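PDB 5Y7Q: fanconi-associated nuclease 1 homolog from Pseudomonas aeruginosa, which belongs to the FAN1 family of nucleases and combines helix-turn-helix and SAP family domains with a VRR-NUC domain in one nucleic-acid-bound chain. Local coordinates for residues A[64-69]-A[193-198]; A[131-136]-A[158-163]; A[146-151]-A[165-170]; A[419-424]-A[472-477]; A[446-449]-A[454-457]. One frame throughout, in Å; residues are numbered along the deposited sequence.

Contact 1. Residues A[64-69]-A[193-198]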
# COMPACT_ATOMS: atom_id res chain seq x y z
N ASP A 64 -9.91 28.22 12.51
CA ASP A 64 -11.04 28.60 13.35
C ASP A 64 -12.15 27.54 13.33
O ASP A 64 -12.63 27.12 14.39
CB ASP A 64 -11.57 29.96 12.90
CG ASP A 64 -10.44 30.95 12.59
OD1 ASP A 64 -9.44 30.52 11.96
OD2 ASP A 64 -10.56 32.14 12.97
N GLN A 65 -12.56 27.10 12.14
CA GLN A 65 -13.59 26.06 12.03
C GLN A 65 -13.22 24.82 12.85
O GLN A 65 -14.08 24.22 13.51
CB GLN A 65 -13.82 25.69 10.55
CG GLN A 65 -15.12 26.25 9.89
CD GLN A 65 -15.06 27.75 9.49
OE1 GLN A 65 -13.98 28.34 9.38
NE2 GLN A 65 -16.23 28.35 9.26
N GLU A 66 -11.94 24.45 12.83
CA GLU A 66 -11.50 23.22 13.50
C GLU A 66 -11.59 23.35 15.01
O GLU A 66 -12.07 22.43 15.69
CB GLU A 66 -10.06 22.90 13.08
CG GLU A 66 -9.96 22.08 11.82
CD GLU A 66 -9.04 22.68 10.79
OE1 GLU A 66 -9.27 22.38 9.59
OE2 GLU A 66 -8.10 23.45 11.16
N ARG A 67 -11.09 24.46 15.57
CA ARG A 67 -11.15 24.63 17.02
C ARG A 67 -12.59 24.72 17.49
O ARG A 67 -12.94 24.10 18.50
CB ARG A 67 -10.33 25.84 17.45
CG ARG A 67 -8.86 25.70 17.10
CD ARG A 67 -7.98 26.73 17.75
NE ARG A 67 -8.46 28.07 17.47
CZ ARG A 67 -8.13 28.78 16.39
NH1 ARG A 67 -8.63 30.00 16.23
NH2 ARG A 67 -7.31 28.27 15.48
N ALA A 68 -13.44 25.44 16.74
CA ALA A 68 -14.87 25.45 17.01
C ALA A 68 -15.46 24.04 17.00
O ALA A 68 -16.33 23.71 17.81
CB ALA A 68 -15.59 26.33 16.00
N PHE A 69 -14.99 23.18 16.08
CA PHE A 69 -15.52 21.82 16.06
C PHE A 69 -15.11 21.06 17.31
O PHE A 69 -15.94 20.37 17.93
CB PHE A 69 -15.06 21.09 14.80
CG PHE A 69 -15.53 19.67 14.74
CD1 PHE A 69 -14.78 18.64 15.31
CD2 PHE A 69 -16.73 19.35 14.13
CE1 PHE A 69 -15.22 17.33 15.27
CE2 PHE A 69 -17.19 18.05 14.09
CZ PHE A 69 -16.42 17.03 14.66
N CYS A 193 -13.63 15.85 9.59
CA CYS A 193 -13.21 14.61 10.23
C CYS A 193 -12.07 13.93 9.47
O CYS A 193 -11.08 13.48 10.08
CB CYS A 193 -14.39 13.66 10.35
SG CYS A 193 -15.56 14.25 11.57
N ASP A 194 -12.18 13.83 8.15
CA ASP A 194 -11.10 13.21 7.40
C ASP A 194 -9.82 14.03 7.55
O ASP A 194 -8.73 13.46 7.66
CB ASP A 194 -11.50 13.01 5.93
CG ASP A 194 -12.57 11.90 5.76
OD1 ASP A 194 -12.77 11.08 6.70
OD2 ASP A 194 -13.21 11.84 4.68
N ARG A 195 -9.95 15.36 7.64
CA ARG A 195 -8.76 16.17 7.88
C ARG A 195 -8.16 15.85 9.24
O ARG A 195 -6.93 15.83 9.39
CB ARG A 195 -9.09 17.66 7.75
CG ARG A 195 -7.91 18.54 8.05
CD ARG A 195 -8.21 20.00 7.88
NE ARG A 195 -7.96 20.45 6.51
CZ ARG A 195 -6.93 21.21 6.13
NH1 ARG A 195 -6.03 21.64 7.02
NH2 ARG A 195 -6.81 21.55 4.86
N LEU A 196 -9.00 15.56 10.25
CA LEU A 196 -8.46 15.21 11.56
C LEU A 196 -7.78 13.84 11.53
O LEU A 196 -6.67 13.68 12.04
CB LEU A 196 -9.55 15.24 12.63
CG LEU A 196 -10.29 16.54 12.98
CD1 LEU A 196 -11.44 16.18 13.91
CD2 LEU A 196 -9.40 17.62 13.62
N ARG A 197 -8.44 12.85 10.92
CA ARG A 197 -7.86 11.52 10.71
C ARG A 197 -6.48 11.60 10.05
O ARG A 197 -5.51 10.99 10.52
CB ARG A 197 -8.81 10.69 9.85
CG ARG A 197 -8.62 9.21 9.97
CD ARG A 197 -9.88 8.49 9.55
NE ARG A 197 -10.33 8.93 8.23
CZ ARG A 197 -9.80 8.53 7.09
NH1 ARG A 197 -8.80 7.66 7.11
NH2 ARG A 197 -10.26 8.98 5.94
N LEU A 198 -6.38 12.35 8.95
CA LEU A 198 -5.12 12.42 8.25
C LEU A 198 -4.09 13.17 9.08
O LEU A 198 -2.90 12.83 9.07
CB LEU A 198 -5.33 13.05 6.87
CG LEU A 198 -4.13 13.84 6.36
CD1 LEU A 198 -3.14 12.92 5.67
CD2 LEU A 198 -4.51 15.02 5.47
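Leu196 CD1 and Cys193 SG approach the Phe69 ring obliquely, as Glu66 OE1 does the Arg195 guanidinium. Against the ring, Leu196 CD1 lies 4.2 Å from Phe69 CE1, and Cys193 SG, 5.2 Å from the centroid of the Phe69 ring, makes a slanted sulfur-aromatic contact, 48° off the ring normal. Phe69 CG lies beside the carbonyl carbon of its own residue, and from there the ring meets Cys193 and Leu196; the Trp120 ring also meets it.

The guanidinium pairs with Glu66 by charge alone. Its plane and that of the carboxylate are only 15° apart, but Glu66 OE1 lies well out of the guanidinium plane, 3.9 Å from Arg195 NE, so this long salt bridge has no N-H aimed at the oxygen. The two groups have firmer partners nearby: Glu66 OE2 accepts a hydrogen bond from the backbone N of Asp63 and bridges to Arg236, while Arg195 NH2 pairs with Asp240 OD1. Helix 236-253 thus supplies a partner to each, Arg236 to the acid and Asp240 to the arginine, while Asp63 N holds the acid just before its own helix.

The short segments cross at -91° with their axes 11.8 Å apart, a nearly perpendicular helix-helix packing by which helix 64-75, within the helix-turn-helix family region, is buried against helix 190-201.

Contact 2. Residues A[131-136]-A[158-163]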
# COMPACT_ATOMS: atom_id res chain seq x y z
N GLN A 131 -28.74 8.30 -4.67
CA GLN A 131 -28.65 8.28 -3.21
C GLN A 131 -29.94 7.75 -2.61
O GLN A 131 -29.92 6.98 -1.63
CB GLN A 131 -28.35 9.67 -2.67
CG GLN A 131 -27.49 10.56 -3.56
CD GLN A 131 -27.23 11.92 -2.92
OE1 GLN A 131 -27.46 12.97 -3.53
NE2 GLN A 131 -26.75 11.91 -1.70
N LEU A 132 -31.07 8.16 -3.18
CA LEU A 132 -32.35 7.55 -2.85
C LEU A 132 -32.28 6.05 -2.99
O LEU A 132 -32.82 5.31 -2.17
CB LEU A 132 -33.44 8.12 -3.75
CG LEU A 132 -34.83 7.53 -3.56
CD1 LEU A 132 -35.31 7.88 -2.18
CD2 LEU A 132 -35.79 8.07 -4.61
N PHE A 133 -31.59 5.57 -4.03
CA PHE A 133 -31.45 4.14 -4.24
C PHE A 133 -30.55 3.50 -3.20
O PHE A 133 -30.73 2.32 -2.88
CB PHE A 133 -30.91 3.87 -5.64
CG PHE A 133 -31.98 3.51 -6.61
CD1 PHE A 133 -32.98 4.41 -6.91
CD2 PHE A 133 -32.01 2.25 -7.19
CE1 PHE A 133 -33.98 4.08 -7.80
CE2 PHE A 133 -33.01 1.91 -8.07
CZ PHE A 133 -34.00 2.82 -8.37
N GLY A 134 -29.59 4.26 -2.67
CA GLY A 134 -28.78 3.74 -1.59
C GLY A 134 -29.56 3.57 -0.30
O GLY A 134 -29.45 2.55 0.38
N LEU A 135 -30.40 4.55 0.03
CA LEU A 135 -31.17 4.46 1.26
C LEU A 135 -32.27 3.40 1.20
O LEU A 135 -32.59 2.79 2.23
CB LEU A 135 -31.76 5.84 1.59
CG LEU A 135 -30.69 6.87 1.96
CD1 LEU A 135 -31.09 8.26 1.49
CD2 LEU A 135 -30.44 6.84 3.45
N LEU A 136 -32.84 3.12 0.04
CA LEU A 136 -34.11 2.41 -0.03
C LEU A 136 -33.94 0.94 -0.41
O LEU A 136 -32.97 0.54 -1.07
CB LEU A 136 -35.04 3.08 -1.03
CG LEU A 136 -36.00 4.06 -0.39
CD1 LEU A 136 -36.92 4.64 -1.43
CD2 LEU A 136 -36.77 3.27 0.59
N ALA A 158 -29.73 -1.74 -12.84
CA ALA A 158 -30.41 -1.54 -14.11
C ALA A 158 -31.65 -0.67 -13.94
O ALA A 158 -31.96 0.17 -14.80
CB ALA A 158 -30.79 -2.89 -14.71
N LEU A 159 -32.38 -0.87 -12.84
CA LEU A 159 -33.54 -0.03 -12.57
C LEU A 159 -33.13 1.43 -12.42
O LEU A 159 -33.74 2.32 -13.03
CB LEU A 159 -34.22 -0.53 -11.30
CG LEU A 159 -35.70 -0.26 -11.19
CD1 LEU A 159 -36.42 -1.06 -12.26
CD2 LEU A 159 -36.15 -0.66 -9.81
N LEU A 160 -32.10 1.68 -11.62
CA LEU A 160 -31.55 3.03 -11.50
C LEU A 160 -31.17 3.58 -12.88
O LEU A 160 -31.47 4.74 -13.20
CB LEU A 160 -30.34 3.02 -10.56
CG LEU A 160 -29.69 4.37 -10.28
CD1 LEU A 160 -30.70 5.29 -9.62
CD2 LEU A 160 -28.42 4.27 -9.42
N GLU A 161 -30.53 2.75 -13.72
CA GLU A 161 -30.08 3.23 -15.02
C GLU A 161 -31.27 3.65 -15.87
O GLU A 161 -31.28 4.74 -16.46
CB GLU A 161 -29.25 2.16 -15.74
CG GLU A 161 -28.06 2.70 -16.53
CD GLU A 161 -28.05 2.26 -17.98
OE1 GLU A 161 -29.13 2.29 -18.64
OE2 GLU A 161 -26.97 1.89 -18.48
N ARG A 162 -32.30 2.80 -15.92
CA ARG A 162 -33.47 3.10 -16.73
C ARG A 162 -34.15 4.39 -16.25
O ARG A 162 -34.59 5.21 -17.07
CB ARG A 162 -34.45 1.92 -16.70
CG ARG A 162 -35.40 1.83 -17.91
CD ARG A 162 -34.89 0.87 -18.99
NE ARG A 162 -35.67 -0.37 -19.05
CZ ARG A 162 -35.40 -1.39 -19.86
NH1 ARG A 162 -34.36 -1.33 -20.68
NH2 ARG A 162 -36.17 -2.48 -19.86
N LEU A 163 -34.21 4.61 -14.94
CA LEU A 163 -34.96 5.74 -14.39
C LEU A 163 -34.17 7.04 -14.26
O LEU A 163 -34.78 8.09 -14.02
CB LEU A 163 -35.53 5.37 -13.02
CG LEU A 163 -36.59 4.27 -13.02
CD1 LEU A 163 -36.72 3.63 -11.65
CD2 LEU A 163 -37.91 4.86 -13.46
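Within the SAP domain, two helices running roughly antiparallel (151°) pack through Phe133 of helix 129-135 and Leu160 of helix 156-163. Leu160 CD1 sits over one face of the Phe133 ring, 3.8 Å from its centroid and 17° off the normal, which makes a CH-pi contact. The leucine reaches that face with CG anti to the backbone N (chi1 -177°). Its CB comes to the ring as well, 3.8 Å from Phe133 CE2, so more than one methyl touches the phenyl group.

Helix 138-144, which comes between the two in the chain of this SAP domain, adds Leu141 against Phe133. At the ring edge, near its plane, stand Leu159 CB, 4.2 Å from Phe133 CE2, and Leu163 CD1, 4.3 Å from Phe133 CZ. Lys156 NZ hydrogen-bonds to the backbone oxygens of both Phe133 and Leu136, tying the start of helix 156-163 to the end of helix 129-135. The nearest atoms of this contact and of the bound nucleic acid are about 4 Å apart.

Contact 3. Residues A[146-151]-A[165-170]; sequences RDHLGR and PLFPEA
His148 offers one face of its imidazole to the edge of the Phe167 ring, a T-shaped pair in which the planes stand at 74° and the centroids are 5.4 Å apart. The phenyl group comes in by its far end: Phe167 CZ lies 4.0 Å from His148 NE2 and equally close to His148 CE1, above the imidazole plane but displaced toward its rim. No hydrogen bond joins the two segments, so aromatic and apolar contacts alone hold them here.

Leu166 adds a second, slanted approach, its CD2 methyl 4.3 Å from His148 CD2. Each of the two rings has its CG beside the backbone N and anti to the carbonyl carbon (chi1 -51° in His148, -67° in Phe167), which sends both side chains across the gap between the backbones.

In the SAP domain these are the two loops that flank helix 156-163: residues 146-151 follow helix 138-144, and residues 165-170 lead into strand 171-172. The histidine and the leucine are exposed, while Phe167 is partly covered and has a further edge-to-face aromatic partner in Phe145. Leu149 of the first loop packs on Leu159 and Leu163 of helix 156-163.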
# COMPACT_ATOMS: atom_id res chain seq x y z
N ARG A 146 -43.67 2.21 -9.52
CA ARG A 146 -44.35 1.14 -10.24
C ARG A 146 -45.03 1.63 -11.52
O ARG A 146 -45.08 0.89 -12.51
CB ARG A 146 -45.38 0.46 -9.33
CG ARG A 146 -46.84 0.90 -9.51
CD ARG A 146 -47.26 1.90 -8.45
NE ARG A 146 -47.31 1.28 -7.13
CZ ARG A 146 -48.41 0.78 -6.59
NH1 ARG A 146 -49.57 0.83 -7.24
NH2 ARG A 146 -48.35 0.23 -5.38
N ASP A 147 -45.54 2.87 -11.54
CA ASP A 147 -46.25 3.36 -12.71
C ASP A 147 -45.31 3.72 -13.87
O ASP A 147 -45.78 3.84 -15.01
CB ASP A 147 -47.12 4.57 -12.33
CG ASP A 147 -48.20 4.23 -11.28
OD1 ASP A 147 -48.78 3.13 -11.34
OD2 ASP A 147 -48.46 5.07 -10.40
N HIS A 148 -44.02 3.90 -13.60
CA HIS A 148 -43.01 4.04 -14.64
C HIS A 148 -42.25 2.74 -14.92
O HIS A 148 -41.31 2.75 -15.73
CB HIS A 148 -42.00 5.13 -14.28
CG HIS A 148 -42.62 6.44 -13.90
ND1 HIS A 148 -43.23 6.66 -12.68
CD2 HIS A 148 -42.72 7.61 -14.58
CE1 HIS A 148 -43.67 7.90 -12.63
NE2 HIS A 148 -43.38 8.50 -13.77
N LEU A 149 -42.61 1.62 -14.26
CA LEU A 149 -41.97 0.33 -14.53
C LEU A 149 -42.92 -0.55 -15.34
O LEU A 149 -43.85 -1.15 -14.79
CB LEU A 149 -41.60 -0.38 -13.23
CG LEU A 149 -40.30 -0.03 -12.51
CD1 LEU A 149 -39.53 1.07 -13.24
CD2 LEU A 149 -40.60 0.34 -11.06
N GLY A 150 -42.65 -0.64 -16.64
CA GLY A 150 -43.07 -1.75 -17.47
C GLY A 150 -41.90 -2.56 -17.98
O GLY A 150 -42.10 -3.45 -18.82
N ARG A 151 -40.68 -2.28 -17.51
CA ARG A 151 -39.45 -2.80 -18.08
C ARG A 151 -39.41 -4.32 -18.13
O ARG A 151 -39.44 -4.92 -19.21
CB ARG A 151 -38.26 -2.28 -17.27
N PRO A 165 -32.30 8.95 -16.62
CA PRO A 165 -32.72 9.94 -17.63
C PRO A 165 -34.12 10.49 -17.38
O PRO A 165 -34.44 11.56 -17.90
CB PRO A 165 -32.64 9.17 -18.96
CG PRO A 165 -32.47 7.72 -18.58
CD PRO A 165 -31.75 7.74 -17.28
N LEU A 166 -34.95 9.78 -16.61
CA LEU A 166 -36.30 10.26 -16.31
C LEU A 166 -36.32 11.29 -15.17
O LEU A 166 -37.02 12.30 -15.28
CB LEU A 166 -37.21 9.07 -15.96
CG LEU A 166 -37.87 8.23 -17.07
CD1 LEU A 166 -36.83 7.53 -17.95
CD2 LEU A 166 -38.85 7.21 -16.47
N PHE A 167 -35.59 11.06 -14.08
CA PHE A 167 -35.66 11.89 -12.87
C PHE A 167 -34.29 12.49 -12.55
O PHE A 167 -33.65 12.10 -11.56
CB PHE A 167 -36.13 11.10 -11.65
CG PHE A 167 -37.55 10.62 -11.70
CD1 PHE A 167 -38.52 11.20 -10.90
CD2 PHE A 167 -37.91 9.56 -12.51
CE1 PHE A 167 -39.83 10.75 -10.94
CE2 PHE A 167 -39.21 9.10 -12.55
CZ PHE A 167 -40.17 9.70 -11.76
N PRO A 168 -33.81 13.45 -13.34
CA PRO A 168 -32.51 14.06 -13.02
C PRO A 168 -32.56 14.99 -11.82
O PRO A 168 -31.53 15.15 -11.13
CB PRO A 168 -32.16 14.82 -14.30
CG PRO A 168 -33.50 15.22 -14.84
CD PRO A 168 -34.46 14.11 -14.49
N GLU A 169 -33.71 15.61 -11.53
CA GLU A 169 -33.81 16.64 -10.50
C GLU A 169 -33.82 16.00 -9.12
O GLU A 169 -34.57 15.05 -8.86
CB GLU A 169 -35.05 17.52 -10.73
CG GLU A 169 -36.40 16.97 -10.23
CD GLU A 169 -37.37 16.66 -11.35
OE1 GLU A 169 -38.13 17.56 -11.78
OE2 GLU A 169 -37.38 15.49 -11.80
N ALA A 170 -32.97 16.51 -8.23
CA ALA A 170 -32.90 16.02 -6.86
C ALA A 170 -34.02 16.62 -6.01
O ALA A 170 -34.52 17.71 -6.28
CB ALA A 170 -31.53 16.33 -6.25

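Contact 4. Residues A[419-424]-A[472-477]; sequences CWEAIF and RCRYRD
Arg474 makes the whole of this contact from its helix, with its aliphatic chain against Trp420 and its guanidinium facing Glu421 OE1. Arg474 CG packs 3.8 Å from Trp420 CB and meets the indole obliquely. Further along, Glu421 OE1 stands over one face of the guanidinium, offset toward its rim and 3.4 Å from Arg474 NE. This is a salt bridge of charges without a directed N-H, since the oxygen is well out of the guanidinium plane. The carboxylate is turned 57° from that plane, and its second oxygen, Glu421 OE2, rests 3.3 Å from Arg474 CD.

Bends at chi2 (65°) and chi3 (52°) fold the arginine back, which lets its methylene groups and its charged end serve two neighbouring residues of the same short helix. That helix, 420-423, packs here on helix 467-478, which lies within the VRR-NUC family region; the glutamate is exposed and the tryptophan buried.

Outside this first shell, the indole is fixed by a hydrogen bond from Trp420 NE1 to Glu222 OE2, and Phe424 covers one face of its ring. Arg474 also touches Leu417 and Arg461. The end of helix 420-423 is held by Arg451, which hydrogen-bonds to the backbone oxygens of Ala422 and Ile423.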
# COMPACT_ATOMS: atom_id res chain seq x y z
N CYS A 419 18.12 -6.32 12.49
CA CYS A 419 18.18 -4.87 12.44
C CYS A 419 16.97 -4.20 13.07
O CYS A 419 16.80 -2.99 12.92
CB CYS A 419 18.36 -4.42 11.00
SG CYS A 419 20.04 -4.77 10.49
N TRP A 420 16.12 -4.99 13.74
CA TRP A 420 14.92 -4.48 14.39
C TRP A 420 15.16 -3.20 15.21
O TRP A 420 14.39 -2.24 15.11
CB TRP A 420 14.37 -5.56 15.30
CG TRP A 420 13.07 -5.26 15.85
CD1 TRP A 420 12.81 -4.52 16.96
CD2 TRP A 420 11.81 -5.70 15.35
NE1 TRP A 420 11.44 -4.46 17.18
CE2 TRP A 420 10.81 -5.18 16.20
CE3 TRP A 420 11.43 -6.47 14.25
CZ2 TRP A 420 9.45 -5.42 15.99
CZ3 TRP A 420 10.07 -6.71 14.04
CH2 TRP A 420 9.10 -6.19 14.90
N GLU A 421 16.21 -3.20 16.03
CA GLU A 421 16.43 -2.08 16.94
C GLU A 421 16.81 -0.81 16.20
O GLU A 421 16.59 0.29 16.72
CB GLU A 421 17.48 -2.44 17.99
CG GLU A 421 16.88 -2.74 19.36
CD GLU A 421 16.88 -4.22 19.71
OE1 GLU A 421 17.94 -4.87 19.55
OE2 GLU A 421 15.82 -4.72 20.16
N ALA A 422 17.39 -0.93 15.00
CA ALA A 422 17.62 0.25 14.16
C ALA A 422 16.38 0.64 13.36
O ALA A 422 16.14 1.83 13.12
CB ALA A 422 18.78 0.00 13.22
N ILE A 423 15.61 -0.35 12.89
CA ILE A 423 14.47 -0.04 12.05
C ILE A 423 13.44 0.75 12.84
O ILE A 423 12.82 1.69 12.31
CB ILE A 423 13.92 -1.35 11.47
CG1 ILE A 423 14.90 -1.89 10.43
CG2 ILE A 423 12.55 -1.17 10.84
CD1 ILE A 423 14.59 -3.30 10.03
N PHE A 424 13.28 0.42 14.12
CA PHE A 424 12.35 1.06 15.04
C PHE A 424 12.97 2.15 15.91
O PHE A 424 12.41 2.50 16.96
CB PHE A 424 11.66 -0.00 15.90
CG PHE A 424 10.68 -0.81 15.12
CD1 PHE A 424 9.43 -0.30 14.82
CD2 PHE A 424 11.01 -2.06 14.62
CE1 PHE A 424 8.54 -1.03 14.09
CE2 PHE A 424 10.11 -2.78 13.87
CZ PHE A 424 8.89 -2.28 13.61
N ARG A 472 17.43 -15.00 17.54
CA ARG A 472 16.48 -15.84 18.27
C ARG A 472 15.77 -15.04 19.37
O ARG A 472 14.56 -15.22 19.59
CB ARG A 472 17.17 -17.06 18.89
CG ARG A 472 17.51 -18.19 17.93
CD ARG A 472 18.25 -19.32 18.64
NE ARG A 472 19.28 -19.91 17.79
CZ ARG A 472 20.59 -19.81 18.00
NH1 ARG A 472 21.05 -19.14 19.05
NH2 ARG A 472 21.44 -20.39 17.16
N CYS A 473 16.50 -14.16 20.06
CA CYS A 473 15.85 -13.38 21.10
C CYS A 473 14.92 -12.33 20.52
O CYS A 473 13.81 -12.15 21.02
CB CYS A 473 16.89 -12.75 22.02
SG CYS A 473 17.36 -13.93 23.29
N ARG A 474 15.35 -11.64 19.46
CA ARG A 474 14.45 -10.71 18.80
C ARG A 474 13.21 -11.43 18.30
O ARG A 474 12.10 -10.91 18.40
CB ARG A 474 15.16 -9.99 17.65
CG ARG A 474 14.95 -8.48 17.60
CD ARG A 474 15.54 -7.72 18.79
NE ARG A 474 16.95 -8.03 19.04
CZ ARG A 474 17.44 -8.50 20.19
NH1 ARG A 474 16.62 -8.71 21.22
NH2 ARG A 474 18.74 -8.76 20.32
N TYR A 475 13.38 -12.66 17.82
CA TYR A 475 12.27 -13.47 17.36
C TYR A 475 11.30 -13.77 18.48
O TYR A 475 10.08 -13.73 18.29
CB TYR A 475 12.80 -14.77 16.75
CG TYR A 475 11.77 -15.76 16.21
CD1 TYR A 475 11.20 -16.75 17.03
CD2 TYR A 475 11.43 -15.75 14.89
CE1 TYR A 475 10.30 -17.67 16.53
CE2 TYR A 475 10.53 -16.65 14.38
CZ TYR A 475 9.97 -17.61 15.19
OH TYR A 475 9.10 -18.49 14.62
N ARG A 476 11.80 -14.12 19.66
CA ARG A 476 10.88 -14.44 20.75
C ARG A 476 10.21 -13.19 21.30
O ARG A 476 9.00 -13.19 21.56
CB ARG A 476 11.61 -15.20 21.85
CG ARG A 476 11.90 -16.66 21.57
CD ARG A 476 13.09 -17.09 22.40
NE ARG A 476 13.14 -18.51 22.70
CZ ARG A 476 13.28 -19.46 21.78
NH1 ARG A 476 13.35 -19.14 20.48
NH2 ARG A 476 13.33 -20.73 22.16
N ASP A 477 10.98 -12.11 21.49
CA ASP A 477 10.47 -10.86 22.02
C ASP A 477 9.40 -10.26 21.11
O ASP A 477 8.30 -9.91 21.55
CB ASP A 477 11.65 -9.88 22.21
CG ASP A 477 11.43 -8.86 23.33
OD1 ASP A 477 10.61 -7.92 23.17
OD2 ASP A 477 12.12 -8.98 24.37

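Contact 5. Residues A[446-449]-A[454-457]; sequences DFRQ and LFEA
Phe447 and Phe455 form the close-packed half of a contact between two short consecutive helices, 447-450 and 452-460. Phe447 CE2 lies 3.6 Å from Phe455 CZ. The ring centroids are 5.7 Å apart with planes inclined at 62°, an oblique pairing in which Phe447 CZ lies in plane at the edge of the Phe455 ring. Both phenylalanines are buried, and Phe455 is further enclosed by Cys419, Ala422 and Leu516.

Toward the other side the packing gives way to polar chains. Arg448 starts with CG anti to the backbone N (chi1 -156°) and then bends at chi2 and chi3, which carries its stem past the Phe455 ring, Arg448 CG 4.1 Å from Phe455 CD1, and its guanidinium on toward Glu456. That residue is exposed, and the two charges stay beyond salt-bridge range although guanidinium and carboxylate planes are only 21° apart. Each finds its salt bridge on helix 505-517 instead: Arg448 NH2 with Glu513 OE2, and Glu456 OE2 with Arg509 NH1. The attraction between Arg448 and Glu456 is therefore probably secondary.

Where the two halves meet, Arg448 NH1 rests 3.6 Å from Phe455 CB, while Arg448 NH2 remains 4.1 Å from Glu456 OE1.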
# COMPACT_ATOMS: atom_id res chain seq x y z
N ASP A 446 18.15 9.08 2.80
CA ASP A 446 19.09 9.03 3.91
C ASP A 446 18.56 8.23 5.11
O ASP A 446 19.04 8.41 6.23
CB ASP A 446 19.53 10.44 4.32
CG ASP A 446 18.39 11.31 4.78
OD1 ASP A 446 17.22 10.89 4.63
OD2 ASP A 446 18.68 12.41 5.29
N PHE A 447 17.51 7.43 4.91
CA PHE A 447 17.06 6.51 5.95
C PHE A 447 18.20 5.78 6.64
O PHE A 447 18.27 5.74 7.87
CB PHE A 447 16.11 5.48 5.36
CG PHE A 447 15.85 4.30 6.26
CD1 PHE A 447 14.88 4.36 7.24
CD2 PHE A 447 16.55 3.12 6.11
CE1 PHE A 447 14.63 3.26 8.05
CE2 PHE A 447 16.31 2.03 6.93
CZ PHE A 447 15.35 2.10 7.89
N ARG A 448 19.11 5.19 5.86
CA ARG A 448 20.26 4.52 6.45
C ARG A 448 21.20 5.52 7.12
O ARG A 448 21.68 5.26 8.23
CB ARG A 448 21.02 3.72 5.40
CG ARG A 448 21.83 2.57 6.00
CD ARG A 448 23.33 2.69 5.74
NE ARG A 448 23.94 1.37 5.56
CZ ARG A 448 24.70 0.76 6.45
NH1 ARG A 448 24.98 1.34 7.62
NH2 ARG A 448 25.19 -0.44 6.18
N GLN A 449 21.47 6.65 6.47
CA GLN A 449 22.38 7.63 7.06
C GLN A 449 21.86 8.12 8.40
O GLN A 449 22.61 8.14 9.39
CB GLN A 449 22.60 8.82 6.11
CG GLN A 449 23.86 9.64 6.44
CD GLN A 449 23.73 11.11 6.08
OE1 GLN A 449 22.69 11.56 5.60
NE2 GLN A 449 24.79 11.88 6.33
N LEU A 454 23.58 2.72 14.31
CA LEU A 454 22.80 1.58 14.79
C LEU A 454 22.76 0.44 13.79
O LEU A 454 22.55 -0.72 14.18
CB LEU A 454 21.37 2.02 15.13
CG LEU A 454 21.11 2.46 16.57
CD1 LEU A 454 21.71 3.85 16.86
CD2 LEU A 454 19.61 2.43 16.86
N PHE A 455 22.95 0.74 12.50
CA PHE A 455 22.97 -0.33 11.51
C PHE A 455 24.30 -1.09 11.53
O PHE A 455 24.32 -2.32 11.63
CB PHE A 455 22.68 0.24 10.12
CG PHE A 455 21.22 0.22 9.78
CD1 PHE A 455 20.50 1.41 9.66
CD2 PHE A 455 20.55 -0.99 9.60
CE1 PHE A 455 19.17 1.40 9.35
CE2 PHE A 455 19.20 -1.00 9.29
CZ PHE A 455 18.51 0.19 9.17
N GLU A 456 25.42 -0.36 11.49
CA GLU A 456 26.70 -1.04 11.56
C GLU A 456 26.91 -1.70 12.92
O GLU A 456 27.68 -2.66 13.02
CB GLU A 456 27.84 -0.07 11.24
CG GLU A 456 29.07 -0.80 10.68
CD GLU A 456 28.70 -2.01 9.82
OE1 GLU A 456 28.09 -1.83 8.74
OE2 GLU A 456 29.02 -3.15 10.23
N ALA A 457 26.24 -1.22 13.96
CA ALA A 457 26.12 -2.02 15.17
C ALA A 457 25.45 -3.35 14.85
O ALA A 457 26.09 -4.40 14.96
CB ALA A 457 25.36 -1.26 16.25

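Contacts 1 and 2 are buried, contacts 4 and 5 partly so, and contact 3 lies on the surface. Contacts 2 and 3 share the SAP domain and touch one another, with residues 158-163 between the loops of contact 3 in the chain; both are apolar or aromatic. Contacts 4 and 5 also touch, through Ala422 and Cys419 against Leu454 and Phe455, and contact 5 is nested in the chain loop closed by contact 4. They stand on the opposite side of the chain centre from contacts 2 and 3. Contacts 1 and 4 each set an out-of-plane carboxylate-guanidinium pair beside apolar packing, whereas in contact 5 the opposite charges lie just beyond salt-bridge range.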